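Local coordinates for protein MRG701 (Oryza sativa, PDB 5IN1) that probably reads methylated histone lysines in chromatin and dimerizes through its chromodomain, by a novel interface of MRG proteins in green plants, at residues S25-E29 with D30-Y34; S2-E5 with G6-V9; W41-S44 with W45-W48. All blocks are in the same frame, centred on the assembly; numbering follows the deposited sequence.

Contact 1 (S25-E29 with D30-Y34); sequences SENKE and DEWRY
E26 and R33 face each other as an antiparallel hydrogen-bonded pair in the beta hairpin formed by strands 16-28 and 31-38, part of the antiparallel sheet of this chromodomain. Two backbone bonds join them: E26 N gives to R33 O at 2.9 Å and R33 N to E26 O at 2.8 Å, both nearly straight. The two side chains repeat the pairing on one face of the sheet, running side by side. E26 OE1 accepts from both R33 NE and R33 NH2, the latter at 3.0 Å. In this salt bridge OE1 lies in the guanidinium plane of R33, and the carboxylate plane is turned 42° from it. W48 adds a cation-pi contact to R33. On the other face N27 and W32 form a non-hydrogen-bonded pair, and N27 CB lies 3.7 Å from the centroid of the W32 six-membered ring, over its face. CG anti to the backbone N (chi1 -171°) brings the N27 amide across the ring and toward the turn, where OD1 accepts a long bond from E31 N, which stands above the amide plane. S25 OG, at the edge of the Y34 ring, has its polar partner in F3 O. Residues 26-28 also pair with a strand of the second subunit, continuing the sheet across the dimer. Two waters link N27 to D30, one from ND2 to the carboxylate, the other from D30 N to N27 OD1, 2.7 Å from that oxygen.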
loop_
_atom_site.group_PDB
_atom_site.type_symbol
_atom_site.label_atom_id
_atom_site.label_comp_id
_atom_site.label_asym_id
_atom_site.label_seq_id
_atom_site.Cartn_x
_atom_site.Cartn_y
_atom_site.Cartn_z
ATOM N N SER A 25 -3.413 -5.346 -7.065
ATOM C CA SER A 25 -3.541 -4.722 -5.750
ATOM C C SER A 25 -3.233 -3.234 -5.886
ATOM O O SER A 25 -2.266 -2.855 -6.551
ATOM C CB SER A 25 -2.586 -5.353 -4.730
ATOM O OG SER A 25 -2.719 -6.772 -4.686
ATOM N N GLU A 26 -4.058 -2.391 -5.275
ATOM C CA GLU A 26 -3.821 -0.944 -5.291
ATOM C C GLU A 26 -4.124 -0.349 -3.939
ATOM O O GLU A 26 -5.000 -0.839 -3.229
ATOM C CB GLU A 26 -4.681 -0.247 -6.348
ATOM C CG GLU A 26 -4.361 -0.619 -7.787
ATOM C CD GLU A 26 -5.339 0.003 -8.767
ATOM O OE1 GLU A 26 -6.275 0.693 -8.310
ATOM O OE2 GLU A 26 -5.176 -0.201 -9.987
ATOM N N ASN A 27 -3.414 0.722 -3.582
ATOM C CA ASN A 27 -3.715 1.444 -2.353
ATOM C C ASN A 27 -3.861 2.927 -2.628
ATOM O O ASN A 27 -2.985 3.536 -3.242
ATOM C CB ASN A 27 -2.632 1.183 -1.296
ATOM C CG ASN A 27 -2.994 1.733 0.068
ATOM O OD1 ASN A 27 -3.302 2.919 0.220
ATOM N ND2 ASN A 27 -2.971 0.872 1.075
ATOM N N LYS A 28 -4.987 3.485 -2.190
ATOM C CA LYS A 28 -5.212 4.927 -2.130
ATOM C C LYS A 28 -5.944 5.218 -0.845
ATOM O O LYS A 28 -6.701 4.377 -0.354
ATOM C CB LYS A 28 -6.033 5.437 -3.314
ATOM C CG LYS A 28 -5.310 5.498 -4.626
ATOM C CD LYS A 28 -6.111 6.310 -5.637
ATOM C CE LYS A 28 -5.415 6.335 -6.983
ATOM N NZ LYS A 28 -6.184 7.146 -7.967
ATOM N N GLU A 29 -5.722 6.415 -0.310
ATOM C CA GLU A 29 -6.383 6.866 0.910
ATOM C C GLU A 29 -6.279 5.846 2.034
ATOM O O GLU A 29 -7.259 5.593 2.734
ATOM C CB GLU A 29 -7.853 7.194 0.629
ATOM C CG GLU A 29 -8.051 8.280 -0.421
ATOM C CD GLU A 29 -7.424 9.611 -0.027
ATOM O OE1 GLU A 29 -7.184 9.838 1.177
ATOM O OE2 GLU A 29 -7.164 10.435 -0.928
ATOM N N ASP A 30 -5.095 5.257 2.181
ATOM C CA ASP A 30 -4.800 4.350 3.285
ATOM C C ASP A 30 -5.731 3.129 3.276
ATOM O O ASP A 30 -6.213 2.690 4.320
ATOM C CB ASP A 30 -4.911 5.112 4.608
ATOM C CG ASP A 30 -4.246 4.402 5.753
ATOM O OD1 ASP A 30 -3.310 3.609 5.526
ATOM O OD2 ASP A 30 -4.675 4.647 6.900
ATOM N N GLU A 31 -5.966 2.589 2.086
ATOM C CA GLU A 31 -6.889 1.478 1.898
ATOM C C GLU A 31 -6.450 0.634 0.712
ATOM O O GLU A 31 -6.314 1.132 -0.397
ATOM C CB GLU A 31 -8.315 2.007 1.679
ATOM C CG GLU A 31 -9.417 0.958 1.560
ATOM C CD GLU A 31 -10.809 1.563 1.746
ATOM O OE1 GLU A 31 -11.054 2.185 2.809
ATOM O OE2 GLU A 31 -11.640 1.435 0.826
ATOM N N TRP A 32 -6.240 -0.653 0.952
ATOM C CA TRP A 32 -5.966 -1.582 -0.134
ATOM C C TRP A 32 -7.258 -2.019 -0.832
ATOM O O TRP A 32 -8.266 -2.303 -0.176
ATOM C CB TRP A 32 -5.220 -2.814 0.388
ATOM C CG TRP A 32 -3.758 -2.565 0.643
ATOM C CD1 TRP A 32 -3.154 -2.351 1.854
ATOM C CD2 TRP A 32 -2.722 -2.489 -0.343
ATOM N NE1 TRP A 32 -1.808 -2.147 1.677
ATOM C CE2 TRP A 32 -1.510 -2.220 0.343
ATOM C CE3 TRP A 32 -2.698 -2.608 -1.731
ATOM C CZ2 TRP A 32 -0.287 -2.083 -0.319
ATOM C CZ3 TRP A 32 -1.488 -2.479 -2.392
ATOM C CH2 TRP A 32 -0.292 -2.206 -1.679
ATOM N N ARG A 33 -7.231 -2.079 -2.161
ATOM C CA ARG A 33 -8.288 -2.780 -2.895
ATOM C C ARG A 33 -7.653 -3.806 -3.811
ATOM O O ARG A 33 -6.498 -3.660 -4.229
ATOM C CB ARG A 33 -9.182 -1.817 -3.691
ATOM C CG ARG A 33 -8.493 -1.065 -4.820
ATOM C CD ARG A 33 -9.510 -0.247 -5.604
ATOM N NE ARG A 33 -8.966 0.261 -6.866
ATOM C CZ ARG A 33 -9.710 0.708 -7.871
ATOM N NH1 ARG A 33 -11.035 0.704 -7.768
ATOM N NH2 ARG A 33 -9.128 1.163 -8.980
ATOM N N TYR A 34 -8.409 -4.857 -4.105
ATOM C CA TYR A 34 -7.900 -6.022 -4.801
ATOM C C TYR A 34 -8.866 -6.405 -5.903
ATOM O O TYR A 34 -10.059 -6.584 -5.641
ATOM C CB TYR A 34 -7.731 -7.188 -3.831
ATOM C CG TYR A 34 -6.880 -6.865 -2.625
ATOM C CD1 TYR A 34 -5.496 -6.867 -2.717
ATOM C CD2 TYR A 34 -7.450 -6.542 -1.407
ATOM C CE1 TYR A 34 -4.706 -6.562 -1.613
ATOM C CE2 TYR A 34 -6.673 -6.249 -0.309
ATOM C CZ TYR A 34 -5.303 -6.272 -0.415
ATOM O OH TYR A 34 -4.523 -5.966 0.685
HETATM O O HOH W 1 -2.464 5.376 0.937
HETATM O O HOH W 2 -2.651 1.470 3.822
HETATM O O HOH W 3 -10.119 5.141 1.863
#

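Contact 2 (S2-E5 with G6-V9); sequences SFKE and GERV
F3 presents the edge of its ring to the carboxylate of E7, with CD1 3.5 Å from E7 OE2 and the two planes 65° apart. The same ring carbon lies 3.6 Å from V9 CG1, an apolar contact that meets the ring obliquely. In E7 an extended chain, with CG anti to its own nitrogen (chi1 -174°), carries OE1 back to K4 N at 2.9 Å, where the amide meets the oxygen nearly along its C-O axis. A water bridges this OE1 to S2 O, giving it a second donor. The backbone closes in the opposite sense: E7 N donates to K4 O at 3.0 Å, completing a type II beta turn from K4 to E7. G6 occupies the third position of that turn with a positive phi of 92°, which glycine, lacking a side chain, adopts easily. Beyond the turn, R8 NH1 bonds G6 O, 2.9 Å away. Side chain and main chain thus grip the turn together, just before strand 8-13 begins. F3 and V9 both pack on L54 of strand 54-56, F3 also touches V22, and backbone bonds from G6, E7 and V9 join this segment to strand 16-28.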
loop_
_atom_site.group_PDB
_atom_site.type_symbol
_atom_site.label_atom_id
_atom_site.label_comp_id
_atom_site.label_asym_id
_atom_site.label_seq_id
_atom_site.Cartn_x
_atom_site.Cartn_y
_atom_site.Cartn_z
ATOM N N SER A 2 -0.757 -7.006 3.301
ATOM C CA SER A 2 -1.603 -6.824 2.124
ATOM C C SER A 2 -1.394 -7.962 1.127
ATOM O O SER A 2 -0.291 -8.489 0.991
ATOM C CB SER A 2 -1.313 -5.483 1.453
ATOM O OG SER A 2 0.035 -5.414 1.028
ATOM N N PHE A 3 -2.451 -8.330 0.417
ATOM C CA PHE A 3 -2.373 -9.449 -0.516
ATOM C C PHE A 3 -1.622 -9.027 -1.773
ATOM O O PHE A 3 -1.633 -7.848 -2.157
ATOM C CB PHE A 3 -3.773 -9.964 -0.885
ATOM C CG PHE A 3 -4.594 -10.405 0.292
ATOM C CD1 PHE A 3 -4.330 -11.599 0.941
ATOM C CD2 PHE A 3 -5.658 -9.637 0.734
ATOM C CE1 PHE A 3 -5.104 -12.003 2.011
ATOM C CE2 PHE A 3 -6.427 -10.040 1.812
ATOM C CZ PHE A 3 -6.150 -11.215 2.451
ATOM N N LYS A 4 -0.980 -9.990 -2.411
ATOM C CA LYS A 4 -0.126 -9.715 -3.560
ATOM C C LYS A 4 -0.727 -10.261 -4.844
ATOM O O LYS A 4 -1.519 -11.214 -4.827
ATOM C CB LYS A 4 1.266 -10.322 -3.353
ATOM C CG LYS A 4 1.986 -9.799 -2.128
ATOM C CD LYS A 4 2.346 -8.323 -2.296
ATOM C CE LYS A 4 3.212 -7.790 -1.153
ATOM N NZ LYS A 4 2.400 -7.376 0.033
ATOM N N GLU A 5 -0.340 -9.665 -5.963
ATOM C CA GLU A 5 -0.736 -10.151 -7.266
ATOM C C GLU A 5 -0.388 -11.630 -7.387
ATOM O O GLU A 5 0.722 -12.042 -7.060
ATOM C CB GLU A 5 -0.043 -9.353 -8.368
ATOM C CG GLU A 5 -0.511 -9.710 -9.740
ATOM C CD GLU A 5 0.281 -9.006 -10.812
ATOM O OE1 GLU A 5 0.754 -7.880 -10.547
ATOM O OE2 GLU A 5 0.459 -9.599 -11.899
ATOM N N GLY A 6 -1.343 -12.430 -7.840
ATOM C CA GLY A 6 -1.115 -13.852 -8.008
ATOM C C GLY A 6 -1.499 -14.687 -6.798
ATOM O O GLY A 6 -1.604 -15.892 -6.905
ATOM N N GLU A 7 -1.725 -14.049 -5.656
ATOM C CA GLU A 7 -1.995 -14.781 -4.427
ATOM C C GLU A 7 -3.390 -15.390 -4.449
ATOM O O GLU A 7 -4.357 -14.739 -4.854
ATOM C CB GLU A 7 -1.843 -13.860 -3.212
ATOM C CG GLU A 7 -1.956 -14.567 -1.869
ATOM C CD GLU A 7 -1.652 -13.650 -0.695
ATOM O OE1 GLU A 7 -1.133 -12.530 -0.929
ATOM O OE2 GLU A 7 -1.923 -14.048 0.456
ATOM N N ARG A 8 -3.477 -16.652 -4.059
ATOM C CA ARG A 8 -4.769 -17.284 -3.865
ATOM C C ARG A 8 -5.276 -16.959 -2.473
ATOM O O ARG A 8 -4.527 -17.044 -1.494
ATOM C CB ARG A 8 -4.658 -18.795 -4.078
ATOM C CG ARG A 8 -4.868 -19.232 -5.548
ATOM C CD ARG A 8 -3.860 -18.639 -6.530
ATOM N NE ARG A 8 -4.091 -19.141 -7.886
ATOM C CZ ARG A 8 -3.571 -18.613 -8.992
ATOM N NH1 ARG A 8 -2.787 -17.544 -8.926
ATOM N NH2 ARG A 8 -3.844 -19.157 -10.172
ATOM N N VAL A 9 -6.555 -16.575 -2.408
ATOM C CA VAL A 9 -7.215 -16.130 -1.185
ATOM C C VAL A 9 -8.578 -16.799 -1.107
ATOM O O VAL A 9 -9.008 -17.458 -2.057
ATOM C CB VAL A 9 -7.385 -14.593 -1.143
ATOM C CG1 VAL A 9 -6.020 -13.899 -1.198
ATOM C CG2 VAL A 9 -8.271 -14.091 -2.282
HETATM O O HOH W 4 0.748 -11.379 0.953
#

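Contact 3 (W41-S44 with W45-W48); sequences WSKS and WDEW
W41 and W45 form an edge-to-face aromatic pair: the six-membered ring of W41 points its edge at the face of the W45 five-membered ring, with centroids 5.1 Å apart and planes at 60°. The closest touch is made by W41 CE3, which, over one face of the indole, lies 3.8 Å from W45 CG. H13 meets both tryptophans edge-to-face, and the rings of Y18 and Y38 approach W41. In a chromodomain, such a gathering of aromatic side chains is consistent with a cage for a methylated lysine. The backbone bonds come from the 3-10 turn between strands 31-38 and 47-50. W45 N donates to S42 O at 3.1 Å and D46 N to K43 O at 3.0 Å. At the start of the turn S42 OG, placed opposite its own nitrogen about the CA-CB bond (chi1 172°), accepts from S44 N at 3.0 Å, making an ST turn. Among the charged groups, K43 bends back over the turn toward the carboxylate of D46; its NZ forms a salt bridge with OD2, whose exact position is less sure. D46 is also held by H37 ND1 at OD1 and by Q23 NE2 at OD2. A water donates to S42 O and, at 2.7 Å, to D46 OD1.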
loop_
_atom_site.group_PDB
_atom_site.type_symbol
_atom_site.label_atom_id
_atom_site.label_comp_id
_atom_site.label_asym_id
_atom_site.label_seq_id
_atom_site.Cartn_x
_atom_site.Cartn_y
_atom_site.Cartn_z
ATOM N N TRP A 41 -15.191 -19.445 -11.941
ATOM C CA TRP A 41 -16.336 -18.594 -12.275
ATOM C C TRP A 41 -16.080 -17.789 -13.536
ATOM O O TRP A 41 -14.942 -17.644 -13.961
ATOM C CB TRP A 41 -16.652 -17.626 -11.133
ATOM C CG TRP A 41 -17.354 -18.223 -9.972
ATOM C CD1 TRP A 41 -17.435 -19.550 -9.645
ATOM C CD2 TRP A 41 -18.102 -17.515 -8.975
ATOM N NE1 TRP A 41 -18.184 -19.706 -8.504
ATOM C CE2 TRP A 41 -18.606 -18.474 -8.074
ATOM C CE3 TRP A 41 -18.415 -16.169 -8.776
ATOM C CZ2 TRP A 41 -19.380 -18.126 -6.968
ATOM C CZ3 TRP A 41 -19.186 -15.828 -7.677
ATOM C CH2 TRP A 41 -19.669 -16.809 -6.792
ATOM N N SER A 42 -17.154 -17.262 -14.117
ATOM C CA SER A 42 -17.055 -16.356 -15.254
ATOM C C SER A 42 -16.189 -15.145 -14.925
ATOM O O SER A 42 -16.223 -14.641 -13.801
ATOM C CB SER A 42 -18.451 -15.882 -15.674
ATOM O OG SER A 42 -18.379 -14.858 -16.649
ATOM N N LYS A 43 -15.443 -14.660 -15.912
ATOM C CA LYS A 43 -14.683 -13.421 -15.774
ATOM C C LYS A 43 -15.604 -12.221 -15.535
ATOM O O LYS A 43 -15.160 -11.207 -15.000
ATOM C CB LYS A 43 -13.819 -13.174 -17.013
ATOM C CG LYS A 43 -12.820 -14.272 -17.334
ATOM C CD LYS A 43 -11.859 -14.546 -16.172
ATOM C CE LYS A 43 -10.815 -13.448 -15.994
ATOM N NZ LYS A 43 -9.829 -13.768 -14.937
ATOM N N SER A 44 -16.876 -12.341 -15.913
ATOM C CA SER A 44 -17.891 -11.331 -15.599
ATOM C C SER A 44 -17.934 -10.972 -14.119
ATOM O O SER A 44 -18.277 -9.843 -13.766
ATOM C CB SER A 44 -19.284 -11.801 -16.030
ATOM O OG SER A 44 -19.408 -11.808 -17.443
ATOM N N TRP A 45 -17.593 -11.923 -13.248
ATOM C CA TRP A 45 -17.652 -11.656 -11.820
ATOM C C TRP A 45 -16.365 -11.040 -11.251
ATOM O O TRP A 45 -16.352 -10.670 -10.082
ATOM C CB TRP A 45 -17.995 -12.937 -11.044
ATOM C CG TRP A 45 -19.441 -13.369 -11.145
ATOM C CD1 TRP A 45 -19.923 -14.451 -11.822
ATOM C CD2 TRP A 45 -20.573 -12.737 -10.532
ATOM N NE1 TRP A 45 -21.287 -14.534 -11.670
ATOM C CE2 TRP A 45 -21.713 -13.489 -10.895
ATOM C CE3 TRP A 45 -20.741 -11.609 -9.731
ATOM C CZ2 TRP A 45 -23.000 -13.154 -10.467
ATOM C CZ3 TRP A 45 -22.028 -11.277 -9.312
ATOM C CH2 TRP A 45 -23.130 -12.048 -9.682
ATOM N N ASP A 46 -15.310 -10.911 -12.057
ATOM C CA ASP A 46 -14.079 -10.263 -11.590
ATOM C C ASP A 46 -14.399 -8.860 -11.086
ATOM O O ASP A 46 -15.152 -8.128 -11.741
ATOM C CB ASP A 46 -13.041 -10.166 -12.700
ATOM C CG ASP A 46 -12.531 -11.514 -13.167
ATOM O OD1 ASP A 46 -13.000 -12.575 -12.696
ATOM O OD2 ASP A 46 -11.654 -11.501 -14.046
ATOM N N GLU A 47 -13.854 -8.489 -9.935
ATOM C CA GLU A 47 -14.271 -7.230 -9.318
ATOM C C GLU A 47 -13.261 -6.737 -8.303
ATOM O O GLU A 47 -12.440 -7.504 -7.797
ATOM C CB GLU A 47 -15.630 -7.388 -8.644
ATOM C CG GLU A 47 -15.595 -8.361 -7.473
ATOM C CD GLU A 47 -16.945 -8.513 -6.793
ATOM O OE1 GLU A 47 -17.118 -9.504 -6.056
ATOM O OE2 GLU A 47 -17.836 -7.665 -7.014
ATOM N N TRP A 48 -13.331 -5.442 -8.011
ATOM C CA TRP A 48 -12.570 -4.853 -6.926
ATOM C C TRP A 48 -13.239 -5.127 -5.600
ATOM O O TRP A 48 -14.443 -4.898 -5.445
ATOM C CB TRP A 48 -12.455 -3.331 -7.074
ATOM C CG TRP A 48 -11.602 -2.845 -8.183
ATOM C CD1 TRP A 48 -12.024 -2.256 -9.343
ATOM C CD2 TRP A 48 -10.173 -2.862 -8.240
ATOM N NE1 TRP A 48 -10.949 -1.923 -10.118
ATOM C CE2 TRP A 48 -9.798 -2.284 -9.466
ATOM C CE3 TRP A 48 -9.172 -3.313 -7.368
ATOM C CZ2 TRP A 48 -8.461 -2.149 -9.850
ATOM C CZ3 TRP A 48 -7.844 -3.180 -7.748
ATOM C CH2 TRP A 48 -7.501 -2.599 -8.981
HETATM O O HOH W 5 -14.691 -14.156 -11.308
HETATM O O HOH W 6 -15.464 -8.411 -14.598
#

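From the N terminus, contact 2 comes first: its beta turn brings the chain into strand 8-13, which lies beside strand 16-28. Contact 1 then closes the hairpin between 16-28 and 31-38, and contact 3 closes the 3-10 turn leading from 31-38 toward 47-50. The three follow in series, without nesting or crossing, yet they share one antiparallel sheet. Contacts 1 and 2 touch where F3 meets S25 and Y34, tying the N-terminal segment to the hairpin, and both reach the second subunit. Contacts 1 and 3 meet through W48, which packs on E26 and R33. Contacts 2 and 3 remain apart, their nearest atoms about 9 Å from each other.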